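Local coordinates for protein hydrolase, isochorismatase family (Pseudomonas putida, PDB 4L07) that probably hydrolyses the amide bond of maleamate to release ammonia, as an amidase of the isochorismatase family, at residues 27-32 and 170-175; 52-57 and 165-170; 70-73 and 79-82; 138-143 and 200-205. All blocks are in the same frame, centred on the assembly; numbering follows the deposited sequence.

Contact 1: residues 27-32 and 170-175; sequences VDFSYG and CCADRA. With SO4 (sulfate ion), chain C.
The ring of F29 reaches across to the backbone of C170, with CZ 3.4 Å from C170 O and approaching it at a slant. With CG beside its own backbone N (chi1 -87°), the ring extends toward the second segment although the bond to CB does not point there. Its CE1 atom also meets CB of A172 edge-on, at 4.5 Å, and this buried ring against C170 and A172 is the close-packed part. F29 is the centre of an inverse gamma turn, closed by a weak bond from S30 N to D28 O, after strand 22-27 in the parallel sheet of the isochorismatase fold.

Beyond A172 comes a more open, polar margin, where D173 and R174 are partly exposed. The arginine chain runs extended from CG to NE. Its guanidinium turns one edge to the sulfate ion, NH1 and NH2 each donating to sulfate O1 at 2.8 Å, with bent angles of 142° and 141°. R174 N donates to OD1 of D173 at 2.6 Å. The sulfate is further held by T145 OG1 and C149 N of the same chain and by K189 NZ of the second subunit, while NH2 of R174 also bonds T40 O. A leucine in place of R174 would probably leave T40 O without this donor and the sulfate without one of its cationic partners.

D28 forms a salt bridge with K116 and touches C149, consistent with the Asp-Lys-Cys triad of this family. Though probably from the crystallisation liquor, the sulfate is consistent with a pocket that could hold a carboxylate such as that of maleamate.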
loop_
_atom_site.group_PDB
_atom_site.type_symbol
_atom_site.label_atom_id
_atom_site.label_comp_id
_atom_site.label_asym_id
_atom_site.label_seq_id
_atom_site.Cartn_x
_atom_site.Cartn_y
_atom_site.Cartn_z
ATOM N N VAL A 27 7.998 11.525 -14.043
ATOM C CA VAL A 27 6.561 11.285 -13.927
ATOM C C VAL A 27 5.775 11.684 -15.176
ATOM O O VAL A 27 5.626 12.873 -15.474
ATOM C CB VAL A 27 5.969 12.026 -12.702
ATOM C CG1 VAL A 27 4.488 11.716 -12.548
ATOM C CG2 VAL A 27 6.731 11.662 -11.439
ATOM N N ASP A 28 5.282 10.677 -15.900
ATOM C CA ASP A 28 4.280 10.864 -16.959
ATOM C C ASP A 28 4.664 11.864 -18.054
ATOM O O ASP A 28 3.809 12.623 -18.525
ATOM C CB ASP A 28 2.918 11.262 -16.362
ATOM C CG ASP A 28 2.358 10.212 -15.415
ATOM O OD1 ASP A 28 2.855 9.062 -15.416
ATOM O OD2 ASP A 28 1.398 10.535 -14.675
ATOM N N PHE A 29 5.931 11.862 -18.463
ATOM C CA PHE A 29 6.316 12.550 -19.700
ATOM C C PHE A 29 5.988 11.637 -20.895
ATOM O O PHE A 29 6.859 11.294 -21.698
ATOM C CB PHE A 29 7.798 12.967 -19.702
ATOM C CG PHE A 29 8.079 14.315 -19.062
ATOM C CD1 PHE A 29 7.109 15.319 -19.017
ATOM C CD2 PHE A 29 9.342 14.592 -18.546
ATOM C CE1 PHE A 29 7.391 16.555 -18.439
ATOM C CE2 PHE A 29 9.631 15.824 -17.967
ATOM C CZ PHE A 29 8.650 16.807 -17.913
ATOM N N SER A 30 4.725 11.230 -20.977
ATOM C CA SER A 30 4.195 10.475 -22.113
ATOM C C SER A 30 3.598 11.461 -23.110
ATOM O O SER A 30 3.307 12.605 -22.751
ATOM C CB SER A 30 3.134 9.476 -21.647
ATOM O OG SER A 30 1.999 10.143 -21.124
ATOM N N TYR A 31 3.414 11.031 -24.356
ATOM C CA TYR A 31 2.859 11.920 -25.384
ATOM C C TYR A 31 1.489 12.493 -25.002
ATOM O O TYR A 31 1.170 13.624 -25.347
ATOM C CB TYR A 31 2.795 11.220 -26.745
ATOM C CG TYR A 31 4.160 10.979 -27.350
ATOM C CD1 TYR A 31 4.969 12.048 -27.752
ATOM C CD2 TYR A 31 4.652 9.684 -27.516
ATOM C CE1 TYR A 31 6.224 11.829 -28.306
ATOM C CE2 TYR A 31 5.906 9.458 -28.061
ATOM C CZ TYR A 31 6.683 10.534 -28.459
ATOM O OH TYR A 31 7.924 10.305 -29.003
ATOM N N GLY A 32 0.692 11.709 -24.280
ATOM C CA GLY A 32 -0.614 12.164 -23.797
ATOM C C GLY A 32 -0.536 13.432 -22.962
ATOM O O GLY A 32 -1.484 14.219 -22.930
ATOM N N CYS A 170 11.992 21.340 -14.402
ATOM C CA CYS A 170 11.731 20.019 -14.983
ATOM C C CYS A 170 10.272 19.594 -14.807
ATOM O O CYS A 170 9.884 18.476 -15.171
ATOM C CB CYS A 170 12.625 18.976 -14.321
ATOM S SG CYS A 170 14.367 19.178 -14.706
ATOM N N CYS A 171 9.476 20.498 -14.250
ATOM C CA CYS A 171 8.078 20.234 -13.965
ATOM C C CYS A 171 7.201 21.098 -14.861
ATOM O O CYS A 171 7.354 22.320 -14.889
ATOM C CB CYS A 171 7.797 20.508 -12.487
ATOM S SG CYS A 171 8.684 19.401 -11.358
ATOM N N ALA A 172 6.298 20.457 -15.598
ATOM C CA ALA A 172 5.389 21.156 -16.509
ATOM C C ALA A 172 3.956 21.106 -15.980
ATOM O O ALA A 172 3.561 20.144 -15.319
ATOM C CB ALA A 172 5.469 20.545 -17.900
ATOM N N ASP A 173 3.179 22.144 -16.266
ATOM C CA ASP A 173 1.767 22.158 -15.900
ATOM C C ASP A 173 0.921 22.902 -16.938
ATOM O O ASP A 173 1.464 23.533 -17.867
ATOM C CB ASP A 173 1.588 22.767 -14.502
ATOM C CG ASP A 173 0.384 22.199 -13.764
ATOM O OD1 ASP A 173 -0.596 21.795 -14.428
ATOM O OD2 ASP A 173 0.417 22.159 -12.514
ATOM N N ARG A 174 -0.397 22.818 -16.773
ATOM C CA ARG A 174 -1.378 23.413 -17.686
ATOM C C ARG A 174 -1.566 24.899 -17.471
ATOM O O ARG A 174 -2.056 25.595 -18.357
ATOM C CB ARG A 174 -2.734 22.724 -17.530
ATOM C CG ARG A 174 -2.702 21.289 -17.989
ATOM C CD ARG A 174 -4.015 20.560 -17.814
ATOM N NE ARG A 174 -3.817 19.176 -18.220
ATOM C CZ ARG A 174 -3.443 18.198 -17.401
ATOM N NH1 ARG A 174 -3.253 18.442 -16.105
ATOM N NH2 ARG A 174 -3.261 16.973 -17.883
ATOM N N ALA A 175 -1.199 25.370 -16.283
ATOM C CA ALA A 175 -1.372 26.770 -15.896
ATOM C C ALA A 175 -0.396 27.117 -14.789
ATOM O O ALA A 175 0.014 26.243 -14.017
ATOM C CB ALA A 175 -2.803 27.030 -15.445
HETATM S S SO4 C . -2.082 15.244 -14.164
HETATM O O1 SO4 C . -2.223 15.911 -15.485
HETATM O O2 SO4 C . -0.761 15.516 -13.584
HETATM O O3 SO4 C . -3.117 15.764 -13.244
HETATM O O4 SO4 C . -2.270 13.772 -14.300
#

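Contact 2: residues 52-57 and 165-170; sequences KEICDL and LVPADC
I54 points the end of its side chain between P167 and C170, joining helix 45-60 to strand 163-172 in the alpha/beta fold of the isochorismatase family, where helices pack on a parallel six-stranded sheet. All three residues direct their bonds to CB toward the opposing segment. The isoleucine and the proline cross obliquely, and CD1 of I54 lies 4.0 Å from CG of P167. The same methyl comes closer to the cysteine, with CD1 of I54 at 3.7 Å from SG of C170. I54 reaches both because CG1 stands beside its backbone N and the chain then continues extended (chi2 175°), carrying CD1 away from the helix.

On the strand side, a tight 3-10 turn brings the two partners together. C170 N bonds P167 O at 2.9 Å, so the segment folds back and brings the thiol round to the same side as the proline ring. I199 of helix 196-207 and I24 of strand 22-27 also touch I54, placing the contact in the apolar layer between helices and sheet.

Charge is kept to the outer part of the helix, where K52 and D56, one turn apart, form a salt bridge through NZ and the syn lone pair of OD2. Within the apolar cluster, CG of P167 and SG of C170 are themselves 3.8 Å apart, closing a compact triangle with I54 CD1.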
loop_
_atom_site.group_PDB
_atom_site.type_symbol
_atom_site.label_atom_id
_atom_site.label_comp_id
_atom_site.label_asym_id
_atom_site.label_seq_id
_atom_site.Cartn_x
_atom_site.Cartn_y
_atom_site.Cartn_z
ATOM N N LYS A 52 16.145 15.390 -19.529
ATOM C CA LYS A 52 17.055 14.526 -20.298
ATOM C C LYS A 52 18.500 14.653 -19.803
ATOM O O LYS A 52 19.206 13.653 -19.671
ATOM C CB LYS A 52 16.973 14.823 -21.801
ATOM C CG LYS A 52 17.851 13.913 -22.659
ATOM C CD LYS A 52 17.653 14.176 -24.144
ATOM C CE LYS A 52 18.567 13.306 -25.005
ATOM N NZ LYS A 52 20.018 13.519 -24.717
ATOM N N GLU A 53 18.928 15.882 -19.519
ATOM C CA GLU A 53 20.272 16.136 -18.998
ATOM C C GLU A 53 20.498 15.439 -17.654
ATOM O O GLU A 53 21.527 14.793 -17.445
ATOM C CB GLU A 53 20.529 17.641 -18.876
ATOM C CG GLU A 53 20.473 18.384 -20.202
ATOM C CD GLU A 53 20.793 19.864 -20.076
ATOM O OE1 GLU A 53 20.284 20.524 -19.138
ATOM O OE2 GLU A 53 21.549 20.374 -20.930
ATOM N N ILE A 54 19.524 15.565 -16.758
ATOM C CA ILE A 54 19.575 14.914 -15.452
ATOM C C ILE A 54 19.639 13.388 -15.585
ATOM O O ILE A 54 20.492 12.740 -14.969
ATOM C CB ILE A 54 18.381 15.343 -14.562
ATOM C CG1 ILE A 54 18.535 16.811 -14.140
ATOM C CG2 ILE A 54 18.273 14.455 -13.328
ATOM C CD1 ILE A 54 17.353 17.361 -13.357
ATOM N N CYS A 55 18.738 12.831 -16.392
ATOM C CA CYS A 55 18.665 11.382 -16.607
ATOM C C CYS A 55 19.935 10.838 -17.263
ATOM O O CYS A 55 20.455 9.806 -16.840
ATOM C CB CYS A 55 17.438 11.016 -17.438
ATOM S SG CYS A 55 15.861 11.235 -16.573
ATOM N N ASP A 56 20.441 11.543 -18.278
ATOM C CA ASP A 56 21.696 11.138 -18.933
ATOM C C ASP A 56 22.866 11.051 -17.957
ATOM O O ASP A 56 23.647 10.098 -18.007
ATOM C CB ASP A 56 22.044 12.057 -20.112
ATOM C CG ASP A 56 21.150 11.830 -21.319
ATOM O OD1 ASP A 56 20.297 10.919 -21.286
ATOM O OD2 ASP A 56 21.293 12.568 -22.318
ATOM N N LEU A 57 22.979 12.038 -17.065
ATOM C CA LEU A 57 24.026 12.035 -16.048
ATOM C C LEU A 57 23.813 10.893 -15.051
ATOM O O LEU A 57 24.721 10.100 -14.811
ATOM C CB LEU A 57 24.072 13.371 -15.299
ATOM C CG LEU A 57 25.392 13.995 -14.806
ATOM C CD1 LEU A 57 25.161 14.758 -13.510
ATOM C CD2 LEU A 57 26.559 13.026 -14.650
ATOM N N LEU A 165 13.873 15.833 -3.804
ATOM C CA LEU A 165 14.291 17.055 -4.487
ATOM C C LEU A 165 13.458 17.246 -5.751
ATOM O O LEU A 165 13.230 16.296 -6.505
ATOM C CB LEU A 165 15.779 16.972 -4.856
ATOM C CG LEU A 165 16.772 16.597 -3.743
ATOM C CD1 LEU A 165 18.180 16.452 -4.310
ATOM C CD2 LEU A 165 16.763 17.629 -2.618
ATOM N N VAL A 166 13.006 18.475 -5.985
ATOM C CA VAL A 166 12.208 18.772 -7.164
ATOM C C VAL A 166 12.784 19.956 -7.956
ATOM O O VAL A 166 12.681 21.102 -7.519
ATOM C CB VAL A 166 10.707 18.976 -6.812
ATOM C CG1 VAL A 166 10.533 19.993 -5.705
ATOM C CG2 VAL A 166 9.893 19.370 -8.036
ATOM N N PRO A 167 13.413 19.669 -9.110
ATOM C CA PRO A 167 13.857 20.760 -9.985
ATOM C C PRO A 167 12.666 21.381 -10.704
ATOM O O PRO A 167 12.058 20.751 -11.570
ATOM C CB PRO A 167 14.805 20.065 -10.971
ATOM C CG PRO A 167 14.416 18.626 -10.950
ATOM C CD PRO A 167 13.885 18.352 -9.573
ATOM N N ALA A 168 12.340 22.615 -10.327
ATOM C CA ALA A 168 11.153 23.312 -10.820
ATOM C C ALA A 168 11.138 23.437 -12.341
ATOM O O ALA A 168 10.079 23.359 -12.969
ATOM C CB ALA A 168 11.040 24.686 -10.168
ATOM N N ASP A 169 12.323 23.604 -12.927
ATOM C CA ASP A 169 12.454 23.739 -14.378
ATOM C C ASP A 169 12.328 22.409 -15.129
ATOM O O ASP A 169 12.524 22.358 -16.343
ATOM C CB ASP A 169 13.753 24.481 -14.751
ATOM C CG ASP A 169 15.009 23.747 -14.311
ATOM O OD1 ASP A 169 16.055 23.918 -14.976
ATOM O OD2 ASP A 169 14.971 23.007 -13.307
ATOM N N CYS A 170 11.992 21.340 -14.402
ATOM C CA CYS A 170 11.731 20.019 -14.983
ATOM C C CYS A 170 10.272 19.594 -14.807
ATOM O O CYS A 170 9.884 18.476 -15.171
ATOM C CB CYS A 170 12.625 18.976 -14.321
ATOM S SG CYS A 170 14.367 19.178 -14.706
#

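Contact 3: residues 70-73 and 79-82; sequences IAYH and MLPW
I70, at the end of strand 65-70, turns its CD1 methyl to the benzo edge of W82 and comes to 3.9 Å from CH2. The two side chains approach from opposite directions, and the methyl lies near the plane of the indole. On its other flank the same CD1 atom packs against D28.

Past A71, Y72 makes two different contacts. Its CE1 atom lies 3.7 Å from CD1 of L80, the leucine crossing the ring at a slant. Its hydroxyl oxygen sits in the plane of the W82 ring at the edge, 3.2 Å from CZ3 and 3.4 Å from CE3, with the two side chains about perpendicular. In this alpha/beta isochorismatase fold, the loop concerned leads from strand 65-70 to helix 82-85. The tyrosine hydroxyl bonds the carbonyl O of K117, which fixes the far end of the ring beside the tryptophan. A valine in place of Y72 would probably open a gap beside L80 and the W82 edge and leave K117 O without this partner.

W82 meets both residues because its CG stands opposite its backbone N (chi1 -175°). L80 and W82 also pack on neighbouring subunits, L80 on L130 of the third and W82 on V158 of the second.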
loop_
_atom_site.group_PDB
_atom_site.type_symbol
_atom_site.label_atom_id
_atom_site.label_comp_id
_atom_site.label_asym_id
_atom_site.label_seq_id
_atom_site.Cartn_x
_atom_site.Cartn_y
_atom_site.Cartn_z
ATOM N N ILE A 70 0.731 6.634 -17.179
ATOM C CA ILE A 70 -0.630 6.210 -16.889
ATOM C C ILE A 70 -1.164 5.486 -18.126
ATOM O O ILE A 70 -1.192 6.053 -19.224
ATOM C CB ILE A 70 -1.550 7.414 -16.564
ATOM C CG1 ILE A 70 -1.119 8.094 -15.250
ATOM C CG2 ILE A 70 -3.007 6.968 -16.510
ATOM C CD1 ILE A 70 -1.780 9.440 -14.990
ATOM N N ALA A 71 -1.583 4.237 -17.950
ATOM C CA ALA A 71 -2.175 3.460 -19.042
ATOM C C ALA A 71 -3.280 2.551 -18.520
ATOM O O ALA A 71 -3.131 1.954 -17.451
ATOM C CB ALA A 71 -1.107 2.635 -19.745
ATOM N N TYR A 72 -4.380 2.464 -19.270
ATOM C CA TYR A 72 -5.542 1.641 -18.903
ATOM C C TYR A 72 -5.922 0.598 -19.937
ATOM O O TYR A 72 -5.822 0.831 -21.141
ATOM C CB TYR A 72 -6.783 2.504 -18.677
ATOM C CG TYR A 72 -6.572 3.590 -17.671
ATOM C CD1 TYR A 72 -6.502 3.295 -16.312
ATOM C CD2 TYR A 72 -6.416 4.911 -18.078
ATOM C CE1 TYR A 72 -6.288 4.296 -15.379
ATOM C CE2 TYR A 72 -6.203 5.919 -17.154
ATOM C CZ TYR A 72 -6.146 5.601 -15.807
ATOM O OH TYR A 72 -5.931 6.588 -14.882
ATOM N N HIS A 73 -6.388 -0.548 -19.449
ATOM C CA HIS A 73 -7.150 -1.467 -20.278
ATOM C C HIS A 73 -8.564 -0.970 -20.300
ATOM O O HIS A 73 -9.034 -0.406 -19.307
ATOM C CB HIS A 73 -7.097 -2.877 -19.703
ATOM C CG HIS A 73 -5.708 -3.449 -19.633
ATOM N ND1 HIS A 73 -5.008 -3.785 -20.734
ATOM C CD2 HIS A 73 -4.898 -3.752 -18.541
ATOM C CE1 HIS A 73 -3.808 -4.271 -20.367
ATOM N NE2 HIS A 73 -3.744 -4.252 -19.023
ATOM N N MET A 79 -14.226 0.990 -13.712
ATOM C CA MET A 79 -13.923 0.522 -12.359
ATOM C C MET A 79 -13.268 1.578 -11.467
ATOM O O MET A 79 -13.292 1.448 -10.244
ATOM C CB MET A 79 -13.008 -0.703 -12.411
ATOM C CG MET A 79 -13.526 -1.841 -13.270
ATOM S SD MET A 79 -12.535 -3.318 -12.974
ATOM C CE MET A 79 -13.366 -4.492 -14.036
ATOM N N LEU A 80 -12.661 2.595 -12.071
ATOM C CA LEU A 80 -11.846 3.548 -11.309
ATOM C C LEU A 80 -12.496 4.934 -11.242
ATOM O O LEU A 80 -12.599 5.626 -12.261
ATOM C CB LEU A 80 -10.435 3.643 -11.894
ATOM C CG LEU A 80 -9.563 2.386 -11.898
ATOM C CD1 LEU A 80 -8.401 2.540 -12.868
ATOM C CD2 LEU A 80 -9.073 2.047 -10.490
ATOM N N PRO A 81 -12.932 5.348 -10.038
ATOM C CA PRO A 81 -13.662 6.610 -9.933
ATOM C C PRO A 81 -12.842 7.858 -10.269
ATOM O O PRO A 81 -13.433 8.891 -10.552
ATOM C CB PRO A 81 -14.140 6.636 -8.474
ATOM C CG PRO A 81 -13.205 5.730 -7.753
ATOM C CD PRO A 81 -12.851 4.650 -8.739
ATOM N N TRP A 82 -11.509 7.775 -10.256
ATOM C CA TRP A 82 -10.711 8.924 -10.692
ATOM C C TRP A 82 -11.068 9.344 -12.101
ATOM O O TRP A 82 -11.080 10.539 -12.419
ATOM C CB TRP A 82 -9.214 8.661 -10.551
ATOM C CG TRP A 82 -8.380 9.869 -10.890
ATOM C CD1 TRP A 82 -8.500 11.159 -10.369
ATOM C CD2 TRP A 82 -7.260 9.935 -11.828
ATOM N NE1 TRP A 82 -7.565 11.999 -10.922
ATOM C CE2 TRP A 82 -6.785 11.325 -11.803
ATOM C CE3 TRP A 82 -6.625 9.017 -12.662
ATOM C CZ2 TRP A 82 -5.725 11.755 -12.591
ATOM C CZ3 TRP A 82 -5.552 9.462 -13.446
ATOM C CH2 TRP A 82 -5.115 10.799 -13.409
#

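Contact 4: residues 138-143 and 200-205; sequences TVVVTG and LKWLRS
W202 brings the benzo part of its indole up to T138 and V140, where helix 196-207 packs on strand 138-144 of the central parallel sheet in this alpha/beta isochorismatase fold. The two strand residues, two positions apart, turn the same way, each with its bond to CB directed at the helix, whereas V139 between them points to the other side of the sheet.

From CB, which leaves the helix in the direction of the strand, the tryptophan chain places CG opposite its backbone N (chi1 174°), so the ring system extends outward from the helix. The first ring atom to meet the strand is CZ3, 4.0 Å from CG1 of V140, the two side chains sliding past each other in opposite directions. CH2, at the far end of the six-membered ring, makes the closest approach, 3.6 Å from CG2 of T138, and also lies 3.9 Å from T138 CB. Round the corner, CZ2 meets the same threonine methyl at 4.1 Å. Both strand side chains come onto the indole obliquely.

With CG2 anti to its backbone N, T138 turns the methyl to the tryptophan, while OG1 bonds G19 N. Round the indole, P22 and L165 add apolar contacts and R18 forms a cation-pi pair with it. L203, the next residue of the helix, stands back from the strand, its CD2 coming no nearer than 5.1 Å to CG1 of V140.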
loop_
_atom_site.group_PDB
_atom_site.type_symbol
_atom_site.label_atom_id
_atom_site.label_comp_id
_atom_site.label_asym_id
_atom_site.label_seq_id
_atom_site.Cartn_x
_atom_site.Cartn_y
_atom_site.Cartn_z
ATOM N N THR A 138 17.429 9.149 -1.689
ATOM C CA THR A 138 17.063 10.482 -2.166
ATOM C C THR A 138 16.524 10.370 -3.584
ATOM O O THR A 138 17.166 9.770 -4.454
ATOM C CB THR A 138 18.279 11.436 -2.157
ATOM O OG1 THR A 138 18.936 11.364 -0.888
ATOM C CG2 THR A 138 17.844 12.882 -2.418
ATOM N N VAL A 139 15.339 10.933 -3.814
ATOM C CA VAL A 139 14.737 10.913 -5.146
ATOM C C VAL A 139 14.651 12.317 -5.726
ATOM O O VAL A 139 14.408 13.289 -4.998
ATOM C CB VAL A 139 13.354 10.211 -5.189
ATOM C CG1 VAL A 139 13.491 8.735 -4.814
ATOM C CG2 VAL A 139 12.334 10.903 -4.288
ATOM N N VAL A 140 14.889 12.417 -7.030
ATOM C CA VAL A 140 14.649 13.661 -7.754
ATOM C C VAL A 140 13.412 13.445 -8.622
ATOM O O VAL A 140 13.358 12.517 -9.447
ATOM C CB VAL A 140 15.865 14.143 -8.587
ATOM C CG1 VAL A 140 17.181 13.916 -7.850
ATOM C CG2 VAL A 140 15.888 13.492 -9.946
ATOM N N VAL A 141 12.404 14.279 -8.403
ATOM C CA VAL A 141 11.135 14.121 -9.096
ATOM C C VAL A 141 10.985 15.188 -10.177
ATOM O O VAL A 141 11.187 16.372 -9.921
ATOM C CB VAL A 141 9.935 14.152 -8.120
ATOM C CG1 VAL A 141 8.634 13.863 -8.860
ATOM C CG2 VAL A 141 10.124 13.137 -7.000
ATOM N N THR A 142 10.639 14.734 -11.379
ATOM C CA THR A 142 10.413 15.580 -12.551
ATOM C C THR A 142 9.136 15.096 -13.240
ATOM O O THR A 142 8.629 14.026 -12.914
ATOM C CB THR A 142 11.578 15.456 -13.563
ATOM O OG1 THR A 142 11.595 14.133 -14.127
ATOM C CG2 THR A 142 12.926 15.730 -12.901
ATOM N N GLY A 143 8.606 15.870 -14.184
ATOM C CA GLY A 143 7.486 15.390 -14.983
ATOM C C GLY A 143 6.296 16.313 -15.165
ATOM O O GLY A 143 6.420 17.532 -15.065
ATOM N N LEU A 200 22.339 18.641 -11.246
ATOM C CA LEU A 200 23.471 18.135 -12.030
ATOM C C LEU A 200 24.784 18.211 -11.255
ATOM O O LEU A 200 25.529 17.236 -11.202
ATOM C CB LEU A 200 23.586 18.875 -13.367
ATOM C CG LEU A 200 22.468 18.675 -14.392
ATOM C CD1 LEU A 200 22.572 19.726 -15.490
ATOM C CD2 LEU A 200 22.463 17.264 -14.975
ATOM N N LYS A 201 25.045 19.367 -10.641
ATOM C CA LYS A 201 26.235 19.577 -9.819
ATOM C C LYS A 201 26.239 18.614 -8.636
ATOM O O LYS A 201 27.269 18.018 -8.317
ATOM C CB LYS A 201 26.295 21.036 -9.346
ATOM C CG LYS A 201 27.517 21.406 -8.518
ATOM C CD LYS A 201 27.489 22.880 -8.139
ATOM C CE LYS A 201 28.497 23.208 -7.048
ATOM N NZ LYS A 201 29.894 23.237 -7.563
ATOM N N TRP A 202 25.073 18.450 -8.009
ATOM C CA TRP A 202 24.910 17.547 -6.872
ATOM C C TRP A 202 25.173 16.098 -7.216
ATOM O O TRP A 202 25.859 15.403 -6.466
ATOM C CB TRP A 202 23.524 17.718 -6.238
ATOM C CG TRP A 202 23.251 16.706 -5.153
ATOM C CD1 TRP A 202 23.874 16.598 -3.914
ATOM C CD2 TRP A 202 22.286 15.596 -5.191
ATOM N NE1 TRP A 202 23.373 15.536 -3.206
ATOM C CE2 TRP A 202 22.421 14.894 -3.912
ATOM C CE3 TRP A 202 21.357 15.135 -6.121
ATOM C CZ2 TRP A 202 21.649 13.785 -3.598
ATOM C CZ3 TRP A 202 20.589 14.014 -5.797
ATOM C CH2 TRP A 202 20.732 13.359 -4.562
ATOM N N LEU A 203 24.651 15.629 -8.353
ATOM C CA LEU A 203 24.882 14.242 -8.782
ATOM C C LEU A 203 26.372 13.960 -9.020
ATOM O O LEU A 203 26.883 12.916 -8.610
ATOM C CB LEU A 203 24.054 13.889 -10.026
ATOM C CG LEU A 203 22.526 13.861 -9.880
ATOM C CD1 LEU A 203 21.846 13.748 -11.236
ATOM C CD2 LEU A 203 22.073 12.745 -8.945
ATOM N N ARG A 204 27.063 14.901 -9.662
ATOM C CA ARG A 204 28.517 14.793 -9.869
ATOM C C ARG A 204 29.255 14.726 -8.537
ATOM O O ARG A 204 30.206 13.951 -8.381
ATOM C CB ARG A 204 29.046 15.958 -10.714
ATOM C CG ARG A 204 28.569 15.923 -12.154
ATOM C CD ARG A 204 29.334 16.895 -13.041
ATOM N NE ARG A 204 28.859 16.833 -14.425
ATOM C CZ ARG A 204 29.265 15.947 -15.335
ATOM N NH1 ARG A 204 30.170 15.021 -15.031
ATOM N NH2 ARG A 204 28.761 15.987 -16.561
ATOM N N SER A 205 28.796 15.526 -7.576
ATOM C CA SER A 205 29.380 15.556 -6.241
ATOM C C SER A 205 29.244 14.222 -5.493
ATOM O O SER A 205 30.216 13.748 -4.904
ATOM C CB SER A 205 28.790 16.702 -5.419
ATOM O OG SER A 205 29.477 16.840 -4.193
#

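Contacts 2 and 4 form one apolar region, their centres about 6 Å apart: helices 45-60 and 196-207 pack on neighbouring strands 163-172 and 138-144, which are joined by L165-V139 and L165-V141 backbone bonds. Contact 1 shares C170 with contact 2 but lies where the strands give way to loops, and there an aromatic ring set against a backbone carbonyl and a methyl is followed by a charged, anion-binding margin. Contact 3 is the peripheral one, about 19 Å from the centre of the chain and about 28 and 30 Å, centre to centre, from contacts 2 and 4. It is still buried, with other subunits packing on it, and it touches contact 1 through I70 and D28.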